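Local coordinates for glutamine cyclotransferase (Xanthomonas campestris, PDB 3MBR), which probably catalyses the cyclisation of N-terminal glutamine to pyroglutamate, and is a beta-propeller that binds a calcium ion, at residues His32-Thr37 and Asp75-Leu80; Ser115-Ser120 and Asp132-Val137. The protein carries 1 engineered substitution. One frame throughout, in Å; residues are numbered along the deposited sequence.

After strand 9-16, which belongs to the sheet completed by strands 206-212, 217-222 and 227-233, the chain builds the blade of strands 23-29 to 55-60. Interaction 1 joins its second strand, 32-37, to the second strand of the following blade, 76-81, closing a loop of 37 residues. Interaction 2 opens only after that and stays inside the blade of strands 109-112 to 147-148, where the 11 residues between its segments include strand 125-129. The two follow in series, neither nested nor crossed. They meet across the interface of blades 67-102 and 109-148: R76 NH2 makes a salt bridge of 2.8 Å to D132 OD2, I78 packs on L117 and L134, and L80 packs on M119.

Interaction 1: His32-Thr37 and Asp75-Leu80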
ATOM      1  N   HIS A  32      -7.732   2.027  13.523  1.00 28.03           N
ATOM      2  CA  HIS A  32      -7.336   0.651  13.240  1.00 24.85           C
ATOM      3  C   HIS A  32      -6.601   0.570  11.930  1.00 22.53           C
ATOM      4  O   HIS A  32      -6.745   1.433  11.011  1.00 23.46           O
ATOM      5  CB  HIS A  32      -8.555  -0.285  13.126  1.00 27.06           C
ATOM      6  CG  HIS A  32      -9.359  -0.348  14.379  1.00 32.68           C
ATOM      7  ND1 HIS A  32     -10.584   0.260  14.487  1.00 36.72           N
ATOM      8  CD2 HIS A  32      -9.086  -0.895  15.578  1.00 37.34           C
ATOM      9  CE1 HIS A  32     -11.068   0.053  15.708  1.00 38.24           C
ATOM     10  NE2 HIS A  32     -10.164  -0.624  16.399  1.00 38.51           N
ATOM     11  N   LEU A  33      -5.771  -0.447  11.849  1.00 20.39           N
ATOM     12  CA  LEU A  33      -5.176  -0.774  10.574  1.00 20.05           C
ATOM     13  C   LEU A  33      -6.008  -1.800   9.832  1.00 19.59           C
ATOM     14  O   LEU A  33      -6.708  -2.625  10.466  1.00 22.24           O
ATOM     15  CB  LEU A  33      -3.768  -1.396  10.775  1.00 20.55           C
ATOM     16  CG  LEU A  33      -2.759  -0.421  11.396  1.00 22.17           C
ATOM     17  CD1 LEU A  33      -1.553  -1.155  12.004  1.00 26.73           C
ATOM     18  CD2 LEU A  33      -2.344   0.525  10.320  1.00 22.71           C
ATOM     19  N   TYR A  34      -5.975  -1.755   8.506  1.00 18.02           N
ATOM     20  CA  TYR A  34      -6.603  -2.780   7.680  1.00 17.28           C
ATOM     21  C   TYR A  34      -5.472  -3.270   6.801  1.00 17.06           C
ATOM     22  O   TYR A  34      -4.713  -2.452   6.209  1.00 17.81           O
ATOM     23  CB  TYR A  34      -7.707  -2.135   6.827  1.00 18.20           C
ATOM     24  CG  TYR A  34      -8.898  -1.804   7.668  1.00 19.34           C
ATOM     25  CD1 TYR A  34      -8.903  -0.628   8.421  1.00 22.39           C
ATOM     26  CD2 TYR A  34      -9.988  -2.703   7.784  1.00 21.79           C
ATOM     27  CE1 TYR A  34      -9.968  -0.280   9.242  1.00 24.49           C
ATOM     28  CE2 TYR A  34     -11.120  -2.325   8.609  1.00 25.21           C
ATOM     29  CZ  TYR A  34     -11.083  -1.135   9.331  1.00 24.40           C
ATOM     30  OH  TYR A  34     -12.160  -0.817  10.144  1.00 31.13           O
ATOM     31  N   GLU A  35      -5.341  -4.582   6.716  1.00 17.71           N
ATOM     32  CA  GLU A  35      -4.205  -5.183   6.058  1.00 16.81           C
ATOM     33  C   GLU A  35      -4.620  -6.331   5.145  1.00 17.76           C
ATOM     34  O   GLU A  35      -5.380  -7.211   5.619  1.00 22.97           O
ATOM     35  CB  GLU A  35      -3.256  -5.747   7.119  1.00 18.23           C
ATOM     36  CG  GLU A  35      -1.929  -6.233   6.561  1.00 18.29           C
ATOM     37  CD  GLU A  35      -0.957  -6.619   7.691  1.00 19.23           C
ATOM     38  OE1 GLU A  35      -1.327  -6.588   8.900  1.00 22.56           O
ATOM     39  OE2 GLU A  35       0.198  -6.943   7.351  1.00 21.22           O
ATOM     40  N   SER A  36      -4.226  -6.353   3.880  1.00 16.99           N
ATOM     41  CA  SER A  36      -4.494  -7.438   2.923  1.00 18.69           C
ATOM     42  C   SER A  36      -3.370  -8.462   3.100  1.00 18.60           C
ATOM     43  O   SER A  36      -2.200  -8.055   3.274  1.00 19.40           O
ATOM     44  CB  SER A  36      -4.324  -6.692   1.453  1.00 21.01           C
ATOM     45  OG  SER A  36      -4.679  -7.776   0.569  1.00 30.23           O
ATOM     46  N   THR A  37      -3.643  -9.736   3.096  1.00 19.47           N
ATOM     47  CA  THR A  37      -2.570 -10.739   3.185  1.00 23.18           C
ATOM     48  C   THR A  37      -2.782 -11.676   2.047  1.00 27.75           C
ATOM     49  O   THR A  37      -3.909 -12.131   1.831  1.00 30.38           O
ATOM     50  CB  THR A  37      -2.492 -11.384   4.575  1.00 23.90           C
ATOM     51  OG1 THR A  37      -3.681 -12.090   4.925  1.00 33.56           O
ATOM     52  CG2 THR A  37      -2.250 -10.395   5.652  1.00 24.76           C
ATOM     53  N   ASP A  75     -17.813   4.123   3.105  1.00 30.55           N
ATOM     54  CA  ASP A  75     -18.235   2.986   3.924  1.00 31.96           C
ATOM     55  C   ASP A  75     -17.732   1.670   3.312  1.00 29.62           C
ATOM     56  O   ASP A  75     -18.157   0.586   3.766  1.00 32.25           O
ATOM     57  CB  ASP A  75     -19.792   2.925   4.000  1.00 35.59           C
ATOM     58  CG  ASP A  75     -20.471   2.772   2.589  1.00 40.47           C
ATOM     59  OD1 ASP A  75     -21.560   2.123   2.521  1.00 49.04           O
ATOM     60  OD2 ASP A  75     -19.990   3.329   1.539  1.00 43.14           O
ATOM     61  N   ARG A  76     -16.871   1.768   2.301  1.00 25.98           N
ATOM     62  CA  ARG A  76     -16.404   0.602   1.538  1.00 26.43           C
ATOM     63  C   ARG A  76     -14.909   0.323   1.679  1.00 23.04           C
ATOM     64  O   ARG A  76     -14.111   1.250   1.862  1.00 24.17           O
ATOM     65  CB  ARG A  76     -16.714   0.771   0.006  1.00 27.22           C
ATOM     66  CG  ARG A  76     -18.216   1.019  -0.147  1.00 33.94           C
ATOM     67  CD  ARG A  76     -18.770   1.099  -1.465  1.00 45.18           C
ATOM     68  NE  ARG A  76     -18.257   2.085  -2.400  1.00 53.96           N
ATOM     69  CZ  ARG A  76     -18.639   3.374  -2.512  1.00 53.61           C
ATOM     70  NH1 ARG A  76     -19.452   3.966  -1.648  1.00 54.52           N
ATOM     71  NH2 ARG A  76     -18.134   4.091  -3.499  1.00 49.43           N
ATOM     72  N   LEU A  77     -14.557  -0.947   1.496  1.00 21.72           N
ATOM     73  CA  LEU A  77     -13.163  -1.379   1.355  1.00 20.45           C
ATOM     74  C   LEU A  77     -13.008  -1.969  -0.012  1.00 20.03           C
ATOM     75  O   LEU A  77     -13.742  -2.875  -0.392  1.00 20.49           O
ATOM     76  CB  LEU A  77     -12.772  -2.338   2.471  1.00 20.28           C
ATOM     77  CG  LEU A  77     -11.313  -2.669   2.618  1.00 21.27           C
ATOM     78  CD1 LEU A  77     -11.133  -3.232   3.995  1.00 23.10           C
ATOM     79  CD2 LEU A  77     -10.843  -3.650   1.611  1.00 22.50           C
ATOM     80  N   ILE A  78     -12.115  -1.399  -0.800  1.00 18.57           N
ATOM     81  CA  ILE A  78     -11.925  -1.861  -2.218  1.00 18.62           C
ATOM     82  C   ILE A  78     -10.624  -2.621  -2.300  1.00 17.22           C
ATOM     83  O   ILE A  78      -9.620  -2.153  -1.775  1.00 18.66           O
ATOM     84  CB  ILE A  78     -11.961  -0.595  -3.164  1.00 19.36           C
ATOM     85  CG1 ILE A  78     -13.303   0.129  -2.982  1.00 21.69           C
ATOM     86  CG2 ILE A  78     -11.709  -1.031  -4.590  1.00 20.47           C
ATOM     87  CD1 ILE A  78     -13.433   1.435  -3.587  1.00 27.22           C
ATOM     88  N   GLN A  79     -10.656  -3.776  -2.975  1.00 19.00           N
ATOM     89  CA  GLN A  79      -9.462  -4.602  -3.043  1.00 19.48           C
ATOM     90  C   GLN A  79      -9.208  -5.086  -4.450  1.00 19.55           C
ATOM     91  O   GLN A  79     -10.150  -5.450  -5.173  1.00 21.98           O
ATOM     92  CB  GLN A  79      -9.677  -5.807  -2.131  1.00 19.15           C
ATOM     93  CG  GLN A  79      -8.432  -6.741  -2.084  1.00 21.50           C
ATOM     94  CD  GLN A  79      -8.562  -7.873  -1.139  1.00 21.38           C
ATOM     95  OE1 GLN A  79      -9.625  -8.442  -0.968  1.00 25.21           O
ATOM     96  NE2 GLN A  79      -7.447  -8.242  -0.501  1.00 25.50           N
ATOM     97  N   LEU A  80      -7.936  -5.180  -4.855  1.00 19.51           N
ATOM     98  CA  LEU A  80      -7.498  -5.773  -6.121  1.00 20.24           C
ATOM     99  C   LEU A  80      -7.107  -7.214  -5.908  1.00 20.33           C
ATOM    100  O   LEU A  80      -6.978  -7.677  -4.771  1.00 21.11           O
ATOM    101  CB  LEU A  80      -6.327  -4.993  -6.745  1.00 21.90           C
ATOM    102  CG  LEU A  80      -6.527  -3.500  -6.858  1.00 20.79           C
ATOM    103  CD1 LEU A  80      -5.197  -2.857  -7.303  1.00 23.91           C
ATOM    104  CD2 LEU A  80      -7.637  -3.203  -7.849  1.00 23.71           C
TER
HETATM  105  O   HOH W   1      -5.950 -10.501   0.651  1.00 20.44           O
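Y34 and L77 stand level with each other, their CA atoms 9.2 Å apart, and two residues on S36 and Q79 are level at 8.3 Å. Strands 32-37 and 76-81 run in roughly the same direction, too far apart for backbone pairing; they belong to the sheets of neighbouring propeller blades, and alternate side chains fill the gap. Where Y34 meets L77 the contact is apolar. L77 sends CD1 obliquely to CD2 of the Y34 ring, 4.0 Å away, and also rests on F27 and I70, while the Y34 ring lies nearly parallel to that of F27. Around S36 and Q79 it is polar. Q79 is fully extended, CG anti to the backbone N (chi1 -178°), which carries its amide across the gap between the blades. There NE2 gives S36 OG a weak hydrogen bond of 3.0 Å, bent to 128° at the hydrogen, and a second one of 2.9 Å to a water. That water passes a hydrogen on to T37 O, also 2.9 Å away. S36 OG has its stronger partner in A68 O. Q79 OE1 is tied to the hydroxyl of Y90 within its own blade, while NE2 reaches S36 and the water across the interface; this pattern favours one flip of the buried amide.

Interaction 2: Ser115-Ser120 and Asp132-Val137; sequences SHLYMS and DTLQQV
L134 has a left-handed backbone, phi 63° and psi 11°, uncommon for a leucine, and from this turn its side chain leans over to L117. The CB of L134 does not aim straight at the other segment; it is the branch end that arrives, CD2 lying 3.6 Å from CD1 of L117, though the exact position of that branch is doubtful, since CG is modelled almost flat. The two leucines slant across one another, and L117, on the strand, points its CB directly into the contact and also faces the preceding blade. Just ahead of L134, T133 makes an ST turn: its OG1 accepts from the N of Q135 at 3.1 Å and is also hydrogen-bonded to D130. Both segments belong to one propeller blade, an antiparallel sheet in which strand 125-129 separates 117-120 from 136-144. The contact therefore passes by the end of the intervening strand, where the turn leading from it into 136-144 folds back over the start of 117-120. A second touch lies further along, nearer the surface. V137 brings CG2 to the imidazole of H116, 3.6 Å from CD2 and 3.9 Å from NE2, in an oblique approach. With CG beside its backbone N (chi1 -68°), H116 turns the CD2-NE2 side of its ring to V137, although CB sets off at an angle to it. Behind H116, D113 OD1 accepts the backbone N-H groups of both S115 and H116, fixing the chain where it enters the strand, and the histidine side chain also packs on K128.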
ATOM      1  N   SER A 115     -11.003  12.416  -3.722  1.00 36.30           N
ATOM      2  CA  SER A 115     -11.923  12.342  -4.843  1.00 34.81           C
ATOM      3  C   SER A 115     -11.732  11.089  -5.670  1.00 32.40           C
ATOM      4  O   SER A 115     -12.690  10.623  -6.292  1.00 32.74           O
ATOM      5  CB  SER A 115     -11.675  13.525  -5.793  1.00 38.02           C
ATOM      6  OG  SER A 115     -11.948  14.733  -5.096  1.00 43.12           O
ATOM      7  N   HIS A 116     -10.512  10.523  -5.690  1.00 28.68           N
ATOM      8  CA  HIS A 116     -10.199   9.454  -6.653  1.00 28.51           C
ATOM      9  C   HIS A 116      -9.393   8.366  -6.000  1.00 25.88           C
ATOM     10  O   HIS A 116      -8.719   8.596  -4.986  1.00 24.88           O
ATOM     11  CB  HIS A 116      -9.346   9.919  -7.826  1.00 29.34           C
ATOM     12  CG  HIS A 116     -10.094  10.850  -8.705  1.00 35.16           C
ATOM     13  ND1 HIS A 116     -10.094  12.200  -8.459  1.00 45.01           N
ATOM     14  CD2 HIS A 116     -10.980  10.617  -9.700  1.00 40.37           C
ATOM     15  CE1 HIS A 116     -10.881  12.795  -9.361  1.00 42.98           C
ATOM     16  NE2 HIS A 116     -11.445  11.855 -10.113  1.00 43.25           N
ATOM     17  N   LEU A 117      -9.437   7.193  -6.625  1.00 23.67           N
ATOM     18  CA  LEU A 117      -8.506   6.139  -6.221  1.00 21.86           C
ATOM     19  C   LEU A 117      -7.332   6.175  -7.160  1.00 22.61           C
ATOM     20  O   LEU A 117      -7.450   6.671  -8.295  1.00 25.57           O
ATOM     21  CB  LEU A 117      -9.176   4.733  -6.390  1.00 22.39           C
ATOM     22  CG  LEU A 117     -10.549   4.582  -5.784  1.00 25.17           C
ATOM     23  CD1 LEU A 117     -10.958   3.138  -6.005  1.00 25.62           C
ATOM     24  CD2 LEU A 117     -10.638   4.986  -4.325  1.00 24.86           C
ATOM     25  N   TYR A 118      -6.193   5.681  -6.694  1.00 21.10           N
ATOM     26  CA  TYR A 118      -4.936   5.565  -7.473  1.00 22.50           C
ATOM     27  C   TYR A 118      -4.502   4.127  -7.417  1.00 20.74           C
ATOM     28  O   TYR A 118      -4.447   3.540  -6.367  1.00 21.09           O
ATOM     29  CB  TYR A 118      -3.858   6.518  -6.879  1.00 23.11           C
ATOM     30  CG  TYR A 118      -4.284   7.947  -6.962  1.00 22.17           C
ATOM     31  CD1 TYR A 118      -5.052   8.520  -5.947  1.00 24.65           C
ATOM     32  CD2 TYR A 118      -3.918   8.709  -8.039  1.00 26.92           C
ATOM     33  CE1 TYR A 118      -5.525   9.867  -6.053  1.00 27.43           C
ATOM     34  CE2 TYR A 118      -4.307  10.026  -8.140  1.00 28.58           C
ATOM     35  CZ  TYR A 118      -5.117  10.616  -7.143  1.00 29.57           C
ATOM     36  OH  TYR A 118      -5.501  11.973  -7.240  1.00 33.11           O
ATOM     37  N   MET A 119      -4.299   3.541  -8.588  1.00 21.98           N
ATOM     38  CA  MET A 119      -3.973   2.110  -8.683  1.00 20.97           C
ATOM     39  C   MET A 119      -2.602   1.909  -9.388  1.00 22.87           C
ATOM     40  O   MET A 119      -2.323   2.418 -10.472  1.00 24.59           O
ATOM     41  CB  MET A 119      -5.057   1.451  -9.592  1.00 22.77           C
ATOM     42  CG  MET A 119      -4.809   0.043  -9.844  1.00 23.68           C
ATOM     43  SD  MET A 119      -6.145  -0.771 -10.770  1.00 30.86           S
ATOM     44  CE  MET A 119      -5.371  -2.294 -11.423  1.00 32.35           C
ATOM     45  N   SER A 120      -1.784   1.090  -8.753  1.00 22.18           N
ATOM     46  CA  SER A 120      -0.537   0.532  -9.357  1.00 23.54           C
ATOM     47  C   SER A 120      -0.854  -0.849 -10.015  1.00 26.45           C
ATOM     48  O   SER A 120      -1.517  -1.691  -9.405  1.00 25.77           O
ATOM     49  CB  SER A 120       0.535   0.298  -8.265  1.00 25.23           C
ATOM     50  OG  SER A 120       1.612  -0.501  -8.908  1.00 28.16           O
ATOM     51  N   ASP A 132     -16.795   5.430  -7.351  1.00 30.74           N
ATOM     52  CA  ASP A 132     -18.092   4.701  -7.433  1.00 31.67           C
ATOM     53  C   ASP A 132     -18.202   3.709  -8.545  1.00 33.73           C
ATOM     54  O   ASP A 132     -18.877   2.688  -8.397  1.00 37.75           O
ATOM     55  CB  ASP A 132     -19.263   5.665  -7.562  1.00 34.13           C
ATOM     56  CG  ASP A 132     -19.578   6.421  -6.247  1.00 40.50           C
ATOM     57  OD1 ASP A 132     -20.493   7.308  -6.358  1.00 46.29           O
ATOM     58  OD2 ASP A 132     -19.042   6.122  -5.160  1.00 41.79           O
ATOM     59  N   THR A 133     -17.655   4.029  -9.706  1.00 32.63           N
ATOM     60  CA  THR A 133     -17.810   3.125 -10.824  1.00 33.78           C
ATOM     61  C   THR A 133     -16.569   2.304 -11.069  1.00 30.40           C
ATOM     62  O   THR A 133     -16.615   1.380 -11.839  1.00 34.42           O
ATOM     63  CB  THR A 133     -18.033   3.859 -12.138  1.00 35.72           C
ATOM     64  OG1 THR A 133     -16.923   4.744 -12.374  1.00 33.80           O
ATOM     65  CG2 THR A 133     -19.355   4.686 -12.062  1.00 33.61           C
ATOM     66  N   LEU A 134     -15.434   2.684 -10.434  1.00 31.50           N
ATOM     67  CA  LEU A 134     -14.164   2.059 -10.750  1.00 30.02           C
ATOM     68  C   LEU A 134     -13.669   2.253 -12.133  1.00 30.65           C
ATOM     69  O   LEU A 134     -12.647   1.665 -12.513  1.00 32.37           O
ATOM     70  CB  LEU A 134     -14.086   0.600 -10.318  1.00 31.45           C
ATOM     71  CG  LEU A 134     -14.265   0.733  -8.779  1.00 32.36           C
ATOM     72  CD1 LEU A 134     -15.299  -0.054  -8.140  1.00 38.09           C
ATOM     73  CD2 LEU A 134     -13.100   0.994  -7.976  1.00 35.01           C
ATOM     74  N   GLN A 135     -14.300   3.153 -12.877  1.00 31.78           N
ATOM     75  CA  GLN A 135     -13.805   3.423 -14.224  1.00 33.32           C
ATOM     76  C   GLN A 135     -12.553   4.278 -14.185  1.00 33.26           C
ATOM     77  O   GLN A 135     -12.431   5.152 -13.316  1.00 32.62           O
ATOM     78  CB  GLN A 135     -14.888   4.211 -15.008  1.00 35.56           C
ATOM     79  CG  GLN A 135     -16.100   3.355 -15.216  1.00 38.94           C
ATOM     80  CD  GLN A 135     -17.205   4.235 -15.890  1.00 41.61           C
ATOM     81  OE1 GLN A 135     -16.883   5.245 -16.554  1.00 49.42           O
ATOM     82  NE2 GLN A 135     -18.457   3.871 -15.714  1.00 42.61           N
ATOM     83  N   GLN A 136     -11.605   4.018 -15.095  1.00 33.52           N
ATOM     84  CA  GLN A 136     -10.444   4.855 -15.164  1.00 35.40           C
ATOM     85  C   GLN A 136     -10.732   6.235 -15.753  1.00 38.31           C
ATOM     86  O   GLN A 136     -11.309   6.356 -16.857  1.00 38.09           O
ATOM     87  CB  GLN A 136      -9.329   4.155 -15.938  1.00 34.17           C
ATOM     88  CG  GLN A 136      -8.051   5.040 -16.053  1.00 36.99           C
ATOM     89  CD  GLN A 136      -6.847   4.240 -16.511  1.00 38.95           C
ATOM     90  OE1 GLN A 136      -6.918   3.008 -16.661  1.00 41.08           O
ATOM     91  NE2 GLN A 136      -5.733   4.930 -16.730  1.00 40.65           N
ATOM     92  N   VAL A 137     -10.332   7.296 -15.073  1.00 34.12           N
ATOM     93  CA  VAL A 137     -10.566   8.681 -15.526  1.00 38.14           C
ATOM     94  C   VAL A 137      -9.291   9.492 -15.757  1.00 38.41           C
ATOM     95  O   VAL A 137      -9.328  10.604 -16.276  1.00 43.02           O
ATOM     96  CB  VAL A 137     -11.545   9.438 -14.567  1.00 37.04           C
ATOM     97  CG1 VAL A 137     -12.908   8.706 -14.537  1.00 36.43           C
ATOM     98  CG2 VAL A 137     -11.001   9.532 -13.167  1.00 35.29           C
TER